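Local atomic coordinates of pollen allergen Phl p 6 (Phleum pratense, PDB entry 6TRK), a protein that is a grass pollen allergen of timothy, a small helical protein of the Poa p IX/Phl p VI family whose biochemical role is not established. Residues 33-41 against 82-90; 6-17 against 48-59. The protein carries 1 engineered substitution. All coordinates share one frame; numbering follows the deposited sequence.

Contact 1. Residues 33-41 against 82-90; sequences KYKTFEAAF and KYEAFVLHF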
loop_
_atom_site.group_PDB
_atom_site.type_symbol
_atom_site.label_atom_id
_atom_site.label_comp_id
_atom_site.label_asym_id
_atom_site.label_seq_id
_atom_site.Cartn_x
_atom_site.Cartn_y
_atom_site.Cartn_z
ATOM N N LYS A 33 -15.540 6.523 -0.424
ATOM C CA LYS A 33 -14.115 6.607 -0.115
ATOM C C LYS A 33 -13.315 5.474 -0.759
ATOM O O LYS A 33 -12.240 5.703 -1.330
ATOM C CB LYS A 33 -13.896 6.597 1.394
ATOM C CG LYS A 33 -14.273 7.915 2.115
ATOM C CD LYS A 33 -13.926 7.805 3.602
ATOM C CE LYS A 33 -14.541 8.961 4.413
ATOM N NZ LYS A 33 -13.820 10.179 4.083
ATOM N N TYR A 34 -13.798 4.233 -0.664
ATOM C CA TYR A 34 -12.963 3.152 -1.169
ATOM C C TYR A 34 -12.757 3.257 -2.679
ATOM O O TYR A 34 -11.627 3.075 -3.171
ATOM C CB TYR A 34 -13.532 1.786 -0.798
ATOM C CG TYR A 34 -12.644 0.674 -1.298
ATOM C CD1 TYR A 34 -11.327 0.585 -0.903
ATOM C CD2 TYR A 34 -13.127 -0.273 -2.197
ATOM C CE1 TYR A 34 -10.513 -0.394 -1.359
ATOM C CE2 TYR A 34 -12.286 -1.274 -2.655
ATOM C CZ TYR A 34 -10.989 -1.316 -2.222
ATOM O OH TYR A 34 -10.134 -2.312 -2.664
ATOM N N LYS A 35 -13.831 3.540 -3.434
ATOM C CA LYS A 35 -13.711 3.646 -4.886
ATOM C C LYS A 35 -12.787 4.785 -5.286
ATOM O O LYS A 35 -12.011 4.655 -6.240
ATOM C CB LYS A 35 -15.089 3.830 -5.507
ATOM C CG LYS A 35 -15.125 3.849 -7.017
ATOM C CD LYS A 35 -16.490 4.348 -7.585
ATOM C CE LYS A 35 -17.665 4.349 -6.577
ATOM N NZ LYS A 35 -17.990 5.690 -5.944
ATOM N N THR A 36 -12.859 5.912 -4.559
ATOM C CA THR A 36 -11.985 7.050 -4.820
ATOM C C THR A 36 -10.534 6.705 -4.520
ATOM O O THR A 36 -9.632 6.952 -5.339
ATOM C CB THR A 36 -12.460 8.248 -3.988
ATOM O OG1 THR A 36 -13.784 8.670 -4.412
ATOM C CG2 THR A 36 -11.483 9.413 -4.071
ATOM N N PHE A 37 -10.292 6.117 -3.347
ATOM C CA PHE A 37 -8.941 5.718 -2.967
ATOM C C PHE A 37 -8.357 4.734 -3.979
ATOM O O PHE A 37 -7.205 4.861 -4.422
ATOM C CB PHE A 37 -8.974 5.072 -1.562
ATOM C CG PHE A 37 -7.769 4.245 -1.271
ATOM C CD1 PHE A 37 -6.616 4.829 -0.801
ATOM C CD2 PHE A 37 -7.756 2.892 -1.506
ATOM C CE1 PHE A 37 -5.480 4.093 -0.549
ATOM C CE2 PHE A 37 -6.598 2.137 -1.300
ATOM C CZ PHE A 37 -5.479 2.730 -0.811
ATOM N N GLU A 38 -9.145 3.727 -4.338
ATOM C CA GLU A 38 -8.645 2.669 -5.193
ATOM C C GLU A 38 -8.257 3.198 -6.566
ATOM O O GLU A 38 -7.235 2.782 -7.133
ATOM C CB GLU A 38 -9.688 1.572 -5.312
ATOM C CG GLU A 38 -9.116 0.293 -5.845
ATOM C CD GLU A 38 -9.128 0.236 -7.351
ATOM O OE1 GLU A 38 -8.406 -0.613 -7.913
ATOM O OE2 GLU A 38 -9.850 1.046 -7.973
ATOM N N ALA A 39 -9.045 4.125 -7.113
ATOM C CA ALA A 39 -8.706 4.717 -8.402
ATOM C C ALA A 39 -7.420 5.527 -8.330
ATOM O O ALA A 39 -6.602 5.486 -9.256
ATOM C CB ALA A 39 -9.857 5.587 -8.881
ATOM N N ALA A 40 -7.223 6.258 -7.243
ATOM C CA ALA A 40 -5.993 7.017 -7.098
ATOM C C ALA A 40 -4.815 6.100 -6.821
ATOM O O ALA A 40 -3.712 6.301 -7.357
ATOM C CB ALA A 40 -6.145 8.046 -5.968
ATOM N N PHE A 41 -5.034 5.073 -5.995
ATOM C CA PHE A 41 -3.978 4.165 -5.610
ATOM C C PHE A 41 -3.463 3.388 -6.803
ATOM O O PHE A 41 -2.255 3.211 -6.964
ATOM C CB PHE A 41 -4.496 3.187 -4.531
ATOM C CG PHE A 41 -3.524 2.100 -4.209
ATOM C CD1 PHE A 41 -3.545 0.888 -4.911
ATOM C CD2 PHE A 41 -2.580 2.283 -3.228
ATOM C CE1 PHE A 41 -2.638 -0.097 -4.627
ATOM C CE2 PHE A 41 -1.641 1.281 -2.943
ATOM C CZ PHE A 41 -1.672 0.102 -3.647
ATOM N N LYS A 82 -14.608 -1.429 3.779
ATOM C CA LYS A 82 -13.593 -1.769 2.788
ATOM C C LYS A 82 -12.395 -0.828 2.836
ATOM O O LYS A 82 -11.245 -1.274 2.721
ATOM C CB LYS A 82 -14.220 -1.752 1.383
ATOM C CG LYS A 82 -15.243 -2.835 1.187
ATOM C CD LYS A 82 -15.816 -2.827 -0.213
ATOM C CE LYS A 82 -16.756 -4.004 -0.427
ATOM N NZ LYS A 82 -16.008 -5.327 -0.439
ATOM N N TYR A 83 -12.629 0.482 2.982
ATOM C CA TYR A 83 -11.502 1.400 2.925
ATOM C C TYR A 83 -10.554 1.164 4.092
ATOM O O TYR A 83 -9.345 1.006 3.904
ATOM C CB TYR A 83 -11.999 2.859 2.865
ATOM C CG TYR A 83 -10.895 3.893 2.942
ATOM C CD1 TYR A 83 -9.892 3.950 2.013
ATOM C CD2 TYR A 83 -10.899 4.840 3.961
ATOM C CE1 TYR A 83 -8.879 4.902 2.098
ATOM C CE2 TYR A 83 -9.892 5.790 4.064
ATOM C CZ TYR A 83 -8.886 5.812 3.124
ATOM O OH TYR A 83 -7.881 6.754 3.227
ATOM N N GLU A 84 -11.094 1.086 5.302
ATOM C CA GLU A 84 -10.197 0.847 6.438
ATOM C C GLU A 84 -9.560 -0.539 6.390
ATOM O O GLU A 84 -8.399 -0.681 6.782
ATOM C CB GLU A 84 -10.939 1.067 7.736
ATOM C CG GLU A 84 -11.400 2.546 7.911
ATOM C CD GLU A 84 -10.247 3.556 8.071
ATOM O OE1 GLU A 84 -9.130 3.173 8.491
ATOM O OE2 GLU A 84 -10.470 4.752 7.787
ATOM N N ALA A 85 -10.253 -1.542 5.835
ATOM C CA ALA A 85 -9.639 -2.856 5.696
ATOM C C ALA A 85 -8.440 -2.814 4.762
ATOM O O ALA A 85 -7.405 -3.425 5.039
ATOM C CB ALA A 85 -10.634 -3.888 5.177
ATOM N N PHE A 86 -8.561 -2.100 3.635
ATOM C CA PHE A 86 -7.410 -1.966 2.757
ATOM C C PHE A 86 -6.235 -1.277 3.453
ATOM O O PHE A 86 -5.088 -1.775 3.420
ATOM C CB PHE A 86 -7.785 -1.173 1.495
ATOM C CG PHE A 86 -6.729 -1.254 0.406
ATOM C CD1 PHE A 86 -5.547 -0.544 0.488
ATOM C CD2 PHE A 86 -6.928 -2.047 -0.719
ATOM C CE1 PHE A 86 -4.569 -0.626 -0.479
ATOM C CE2 PHE A 86 -5.959 -2.089 -1.730
ATOM C CZ PHE A 86 -4.780 -1.385 -1.594
ATOM N N VAL A 87 -6.494 -0.105 4.032
ATOM C CA VAL A 87 -5.464 0.724 4.631
ATOM C C VAL A 87 -4.745 -0.019 5.743
ATOM O O VAL A 87 -3.517 0.002 5.811
ATOM C CB VAL A 87 -6.092 2.024 5.150
ATOM C CG1 VAL A 87 -5.111 2.801 6.023
ATOM C CG2 VAL A 87 -6.543 2.893 3.977
ATOM N N LEU A 88 -5.505 -0.711 6.596
ATOM C CA LEU A 88 -4.891 -1.440 7.700
ATOM C C LEU A 88 -3.954 -2.520 7.188
ATOM O O LEU A 88 -2.831 -2.677 7.681
ATOM C CB LEU A 88 -5.982 -2.024 8.598
ATOM C CG LEU A 88 -5.536 -2.948 9.702
ATOM C CD1 LEU A 88 -4.717 -2.184 10.706
ATOM C CD2 LEU A 88 -6.745 -3.540 10.396
ATOM N N HIS A 89 -4.408 -3.327 6.234
ATOM C CA HIS A 89 -3.570 -4.462 5.840
ATOM C C HIS A 89 -2.436 -4.046 4.916
ATOM O O HIS A 89 -1.336 -4.616 4.989
ATOM C CB HIS A 89 -4.433 -5.549 5.220
ATOM C CG HIS A 89 -5.360 -6.174 6.212
ATOM N ND1 HIS A 89 -6.606 -5.654 6.516
ATOM C CD2 HIS A 89 -5.183 -7.233 7.032
ATOM C CE1 HIS A 89 -7.168 -6.387 7.458
ATOM N NE2 HIS A 89 -6.319 -7.352 7.798
ATOM N N PHE A 90 -2.644 -3.007 4.111
ATOM C CA PHE A 90 -1.555 -2.514 3.277
ATOM C C PHE A 90 -0.413 -1.979 4.147
ATOM O O PHE A 90 0.758 -2.337 3.970
ATOM C CB PHE A 90 -2.063 -1.414 2.306
ATOM C CG PHE A 90 -1.060 -1.111 1.217
ATOM C CD1 PHE A 90 -0.128 -0.119 1.403
ATOM C CD2 PHE A 90 -1.035 -1.843 0.035
ATOM C CE1 PHE A 90 0.831 0.153 0.434
ATOM C CE2 PHE A 90 -0.073 -1.604 -0.937
ATOM C CZ PHE A 90 0.857 -0.580 -0.721
#
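F37 and F41 interdigitate with Y83, F86 and F90 in an aromatic cluster between two helices of an all-helical bundle. The rings alternate edge-to-face across the interface. Y83 turns its edge toward the face of F37 in an offset pair, CE1 standing 3.6 Å from F37 CG. F37 in turn drives its edge into the face of F86, bringing F37 CE2 to 3.4 Å from F86 CD1. F86 then presents CZ over the face of F41, and the edge of F41 meets the face of F90 almost perpendicularly, planes at 81°. All five rings swing out with CG opposite the backbone N (F41 chi1 172°), which sends them from both helices into the same seam. Beside this ladder, K82 CB lies over one face of Y34 as a CH-pi contact, 4.2 Å from the ring centroid, while F86 CD2 sits at the edge of that ring. The helix axes diverge by 41°, and the backbones come nearest at Y34 and Y83. Further out, F37 rests on A21 of helix 2-23, F86 on A70 of helix 60-76, and F41 meets the ring of Y45, the engineered tyrosine. K82 NZ leaves the seam to hydrogen-bond A77 O and A74 O.

Contact 2. Residues 6-17 against 48-59; sequences EEQKLIEDVNAS and NLADAVSKAPQL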
loop_
_atom_site.group_PDB
_atom_site.type_symbol
_atom_site.label_atom_id
_atom_site.label_comp_id
_atom_site.label_asym_id
_atom_site.label_seq_id
_atom_site.Cartn_x
_atom_site.Cartn_y
_atom_site.Cartn_z
ATOM N N GLU A 6 18.270 0.106 -2.818
ATOM C CA GLU A 6 17.255 0.363 -3.837
ATOM C C GLU A 6 15.880 -0.139 -3.381
ATOM O O GLU A 6 14.865 0.552 -3.592
ATOM C CB GLU A 6 17.664 -0.270 -5.173
ATOM C CG GLU A 6 16.667 -0.026 -6.316
ATOM C CD GLU A 6 16.381 1.450 -6.568
ATOM O OE1 GLU A 6 15.191 1.862 -6.533
ATOM O OE2 GLU A 6 17.349 2.196 -6.805
ATOM N N GLU A 7 15.827 -1.321 -2.755
ATOM C CA GLU A 7 14.564 -1.819 -2.215
ATOM C C GLU A 7 13.967 -0.831 -1.214
ATOM O O GLU A 7 12.762 -0.569 -1.234
ATOM C CB GLU A 7 14.745 -3.187 -1.557
ATOM C CG GLU A 7 15.194 -4.266 -2.512
ATOM C CD GLU A 7 15.532 -5.589 -1.820
ATOM O OE1 GLU A 7 15.448 -5.666 -0.573
ATOM O OE2 GLU A 7 15.892 -6.544 -2.532
ATOM N N GLN A 8 14.788 -0.278 -0.325
ATOM C CA GLN A 8 14.255 0.650 0.675
ATOM C C GLN A 8 13.678 1.905 0.028
ATOM O O GLN A 8 12.631 2.414 0.472
ATOM C CB GLN A 8 15.349 1.015 1.674
ATOM C CG GLN A 8 15.579 -0.025 2.760
ATOM N N LYS A 9 14.359 2.444 -0.994
ATOM C CA LYS A 9 13.821 3.589 -1.713
ATOM C C LYS A 9 12.471 3.275 -2.353
ATOM O O LYS A 9 11.556 4.097 -2.325
ATOM C CB LYS A 9 14.789 4.041 -2.810
ATOM C CG LYS A 9 15.982 4.841 -2.341
ATOM N N LEU A 10 12.350 2.105 -2.971
ATOM C CA LEU A 10 11.076 1.742 -3.592
ATOM C C LEU A 10 9.984 1.574 -2.544
ATOM O O LEU A 10 8.842 2.023 -2.748
ATOM C CB LEU A 10 11.243 0.472 -4.429
ATOM C CG LEU A 10 12.115 0.617 -5.686
ATOM C CD1 LEU A 10 12.617 -0.710 -6.199
ATOM C CD2 LEU A 10 11.344 1.328 -6.784
ATOM N N ILE A 11 10.302 0.940 -1.408
ATOM C CA ILE A 11 9.303 0.801 -0.339
ATOM C C ILE A 11 8.856 2.173 0.135
ATOM O O ILE A 11 7.661 2.415 0.342
ATOM C CB ILE A 11 9.869 -0.066 0.803
ATOM C CG1 ILE A 11 9.925 -1.510 0.327
ATOM C CG2 ILE A 11 9.026 0.030 2.041
ATOM C CD1 ILE A 11 10.824 -2.378 1.229
ATOM N N GLU A 12 9.794 3.111 0.258
ATOM C CA GLU A 12 9.423 4.463 0.654
ATOM C C GLU A 12 8.524 5.138 -0.389
ATOM O O GLU A 12 7.553 5.807 -0.024
ATOM C CB GLU A 12 10.681 5.294 0.904
ATOM C CG GLU A 12 10.388 6.783 1.157
ATOM C CD GLU A 12 9.380 7.006 2.274
ATOM O OE1 GLU A 12 8.639 8.021 2.215
ATOM O OE2 GLU A 12 9.322 6.175 3.214
ATOM N N ASP A 13 8.837 4.990 -1.678
ATOM C CA ASP A 13 7.987 5.580 -2.719
ATOM C C ASP A 13 6.597 4.956 -2.734
ATOM O O ASP A 13 5.593 5.656 -2.930
ATOM C CB ASP A 13 8.636 5.419 -4.087
ATOM C CG ASP A 13 9.745 6.442 -4.340
ATOM O OD1 ASP A 13 9.616 7.577 -3.847
ATOM O OD2 ASP A 13 10.718 6.116 -5.041
ATOM N N VAL A 14 6.511 3.643 -2.539
ATOM C CA VAL A 14 5.191 3.003 -2.460
ATOM C C VAL A 14 4.377 3.574 -1.314
ATOM O O VAL A 14 3.182 3.868 -1.452
ATOM C CB VAL A 14 5.372 1.463 -2.303
ATOM C CG1 VAL A 14 4.049 0.791 -1.933
ATOM C CG2 VAL A 14 5.915 0.834 -3.555
ATOM N N ASN A 15 5.014 3.778 -0.159
ATOM C CA ASN A 15 4.295 4.309 0.995
ATOM C C ASN A 15 3.837 5.744 0.774
ATOM O O ASN A 15 2.704 6.090 1.107
ATOM C CB ASN A 15 5.198 4.174 2.225
ATOM C CG ASN A 15 4.414 4.029 3.494
ATOM O OD1 ASN A 15 3.171 4.056 3.511
ATOM N ND2 ASN A 15 5.133 3.830 4.590
ATOM N N ALA A 16 4.674 6.568 0.172
ATOM C CA ALA A 16 4.306 7.953 -0.079
ATOM C C ALA A 16 3.132 8.050 -1.051
ATOM O O ALA A 16 2.224 8.858 -0.844
ATOM C CB ALA A 16 5.530 8.719 -0.605
ATOM N N SER A 17 3.138 7.231 -2.110
ATOM C CA SER A 17 1.997 7.231 -3.042
ATOM C C SER A 17 0.728 6.723 -2.374
ATOM O O SER A 17 -0.376 7.230 -2.631
ATOM C CB SER A 17 2.328 6.370 -4.245
ATOM O OG SER A 17 3.368 6.913 -5.005
ATOM N N ASN A 48 4.983 2.730 -9.477
ATOM C CA ASN A 48 6.014 2.287 -8.545
ATOM C C ASN A 48 6.406 0.832 -8.790
ATOM O O ASN A 48 7.585 0.480 -8.691
ATOM C CB ASN A 48 5.542 2.468 -7.091
ATOM C CG ASN A 48 5.491 3.936 -6.665
ATOM O OD1 ASN A 48 6.356 4.735 -7.032
ATOM N ND2 ASN A 48 4.486 4.281 -5.874
ATOM N N LEU A 49 5.429 -0.023 -9.097
ATOM C CA LEU A 49 5.712 -1.426 -9.351
ATOM C C LEU A 49 6.579 -1.601 -10.591
ATOM O O LEU A 49 7.510 -2.410 -10.593
ATOM C CB LEU A 49 4.397 -2.192 -9.471
ATOM C CG LEU A 49 4.489 -3.711 -9.521
ATOM C CD1 LEU A 49 4.965 -4.336 -8.216
ATOM C CD2 LEU A 49 3.106 -4.239 -9.902
ATOM N N ALA A 50 6.334 -0.807 -11.627
ATOM C CA ALA A 50 7.183 -0.911 -12.811
ATOM C C ALA A 50 8.600 -0.429 -12.527
ATOM O O ALA A 50 9.559 -0.973 -13.093
ATOM C CB ALA A 50 6.560 -0.138 -13.975
ATOM N N ASP A 51 8.772 0.571 -11.664
ATOM C CA ASP A 51 10.127 0.916 -11.237
ATOM C C ASP A 51 10.805 -0.249 -10.521
ATOM O O ASP A 51 12.002 -0.488 -10.714
ATOM C CB ASP A 51 10.109 2.143 -10.334
ATOM C CG ASP A 51 9.840 3.423 -11.092
ATOM O OD1 ASP A 51 10.020 3.427 -12.336
ATOM O OD2 ASP A 51 9.460 4.418 -10.445
ATOM N N ALA A 52 10.064 -0.968 -9.671
ATOM C CA ALA A 52 10.643 -2.129 -9.004
ATOM C C ALA A 52 11.030 -3.214 -10.001
ATOM O O ALA A 52 12.079 -3.857 -9.850
ATOM C CB ALA A 52 9.646 -2.701 -7.979
ATOM N N VAL A 53 10.156 -3.494 -10.974
ATOM C CA VAL A 53 10.502 -4.467 -12.009
ATOM C C VAL A 53 11.832 -4.083 -12.648
ATOM O O VAL A 53 12.713 -4.936 -12.863
ATOM C CB VAL A 53 9.387 -4.563 -13.065
ATOM C CG1 VAL A 53 9.864 -5.399 -14.245
ATOM C CG2 VAL A 53 8.142 -5.200 -12.490
ATOM N N SER A 54 12.011 -2.791 -12.928
ATOM C CA SER A 54 13.241 -2.328 -13.577
ATOM C C SER A 54 14.455 -2.406 -12.643
ATOM O O SER A 54 15.493 -2.968 -13.016
ATOM C CB SER A 54 13.041 -0.894 -14.076
ATOM O OG SER A 54 14.239 -0.391 -14.614
ATOM N N LYS A 55 14.336 -1.868 -11.424
ATOM C CA LYS A 55 15.477 -1.632 -10.547
ATOM C C LYS A 55 15.690 -2.677 -9.453
ATOM O O LYS A 55 16.786 -2.740 -8.894
ATOM C CB LYS A 55 15.329 -0.258 -9.872
ATOM C CG LYS A 55 15.277 0.896 -10.833
ATOM C CD LYS A 55 14.987 2.200 -10.129
ATOM C CE LYS A 55 15.145 3.367 -11.070
ATOM N NZ LYS A 55 14.111 4.375 -10.762
ATOM N N ALA A 56 14.669 -3.457 -9.085
ATOM C CA ALA A 56 14.815 -4.387 -7.972
ATOM C C ALA A 56 13.791 -5.498 -8.104
ATOM O O ALA A 56 12.888 -5.638 -7.261
ATOM C CB ALA A 56 14.646 -3.677 -6.634
ATOM N N PRO A 57 13.891 -6.299 -9.156
ATOM C CA PRO A 57 12.846 -7.292 -9.419
ATOM C C PRO A 57 12.660 -8.300 -8.304
ATOM O O PRO A 57 11.580 -8.893 -8.221
ATOM C CB PRO A 57 13.304 -7.963 -10.726
ATOM C CG PRO A 57 14.724 -7.509 -10.952
ATOM C CD PRO A 57 14.902 -6.220 -10.229
ATOM N N GLN A 58 13.661 -8.500 -7.434
ATOM C CA GLN A 58 13.501 -9.388 -6.294
ATOM C C GLN A 58 12.450 -8.885 -5.311
ATOM O O GLN A 58 11.921 -9.665 -4.518
ATOM C CB GLN A 58 14.853 -9.549 -5.579
ATOM C CG GLN A 58 15.348 -8.286 -4.887
ATOM C CD GLN A 58 16.111 -7.288 -5.797
ATOM O OE1 GLN A 58 16.160 -7.408 -7.043
ATOM N NE2 GLN A 58 16.716 -6.288 -5.163
ATOM N N LEU A 59 12.150 -7.588 -5.332
ATOM C CA LEU A 59 11.138 -7.032 -4.437
ATOM C C LEU A 59 9.723 -7.268 -4.945
ATOM O O LEU A 59 8.765 -7.152 -4.178
ATOM C CB LEU A 59 11.396 -5.538 -4.277
ATOM C CG LEU A 59 10.560 -4.698 -3.315
ATOM C CD1 LEU A 59 10.759 -5.190 -1.903
ATOM C CD2 LEU A 59 10.969 -3.250 -3.430
HETATM O O HOH W 1 13.877 4.043 -7.401
HETATM O O HOH W 2 13.771 -8.431 -1.887
HETATM O O HOH W 3 2.206 2.987 -4.145
#
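L10 supplies the apolar centre of this contact, its two methyls set against residues 51-56: CD1 lies 3.6 Å from A56 CB and also meets A52, whereas CD2 touches D51 CB. L59 reaches back from beyond the end of helix 30-55, setting CD2 3.9 Å from L10 CB and CD1 near I11 CD1. N48 CB packs on V14 CG2. Hydrogen bonds fasten both ends. Q58 NE2 donates to E7 OE2 over 2.8 Å, the acceptor lying close to the amide plane and using its anti lone pair; the extended E7 chain (chi2 173°) carries the carboxylate there. At the far end, N48 ND2 gives a bond of 3.0 Å to S17 OG, again nearly in its amide plane. Water adds bridges: one donates to V14 O and accepts from N48 ND2 at 3.1 Å, another donates to E6 OE1 and only weakly accepts from K55 NZ. E6 and K55 are oppositely charged but do not pair directly, OE1 and NZ being 5.0 Å apart; the E6 side chain crosses that of K55 at a slant, its OE1 nearest to K55 CD. With axes at 173°, this is the near-antiparallel helix pairing of an up-and-down helical bundle.

How the contacts relate
From the N terminus, helix 2-23 comes first, then helix 30-55, which contributes its early turns to contact 1 and its last turns to contact 2. Contact 2 closes the first loop, bringing 48-59 back along 6-17. Before that loop shuts, 33-41 has opened a second one, which runs through helix 60-76 and is closed by 82-90 in contact 1. The segments alternate, so the two loops cross rather than nest. Their centres are 20 Å apart, on opposite sides of the chain's centre, yet F90 CZ of contact 1 packs 3.7 Å from V14 CG1 of contact 2. Together they tie helix 30-55 to helices 2-23 and 82-98.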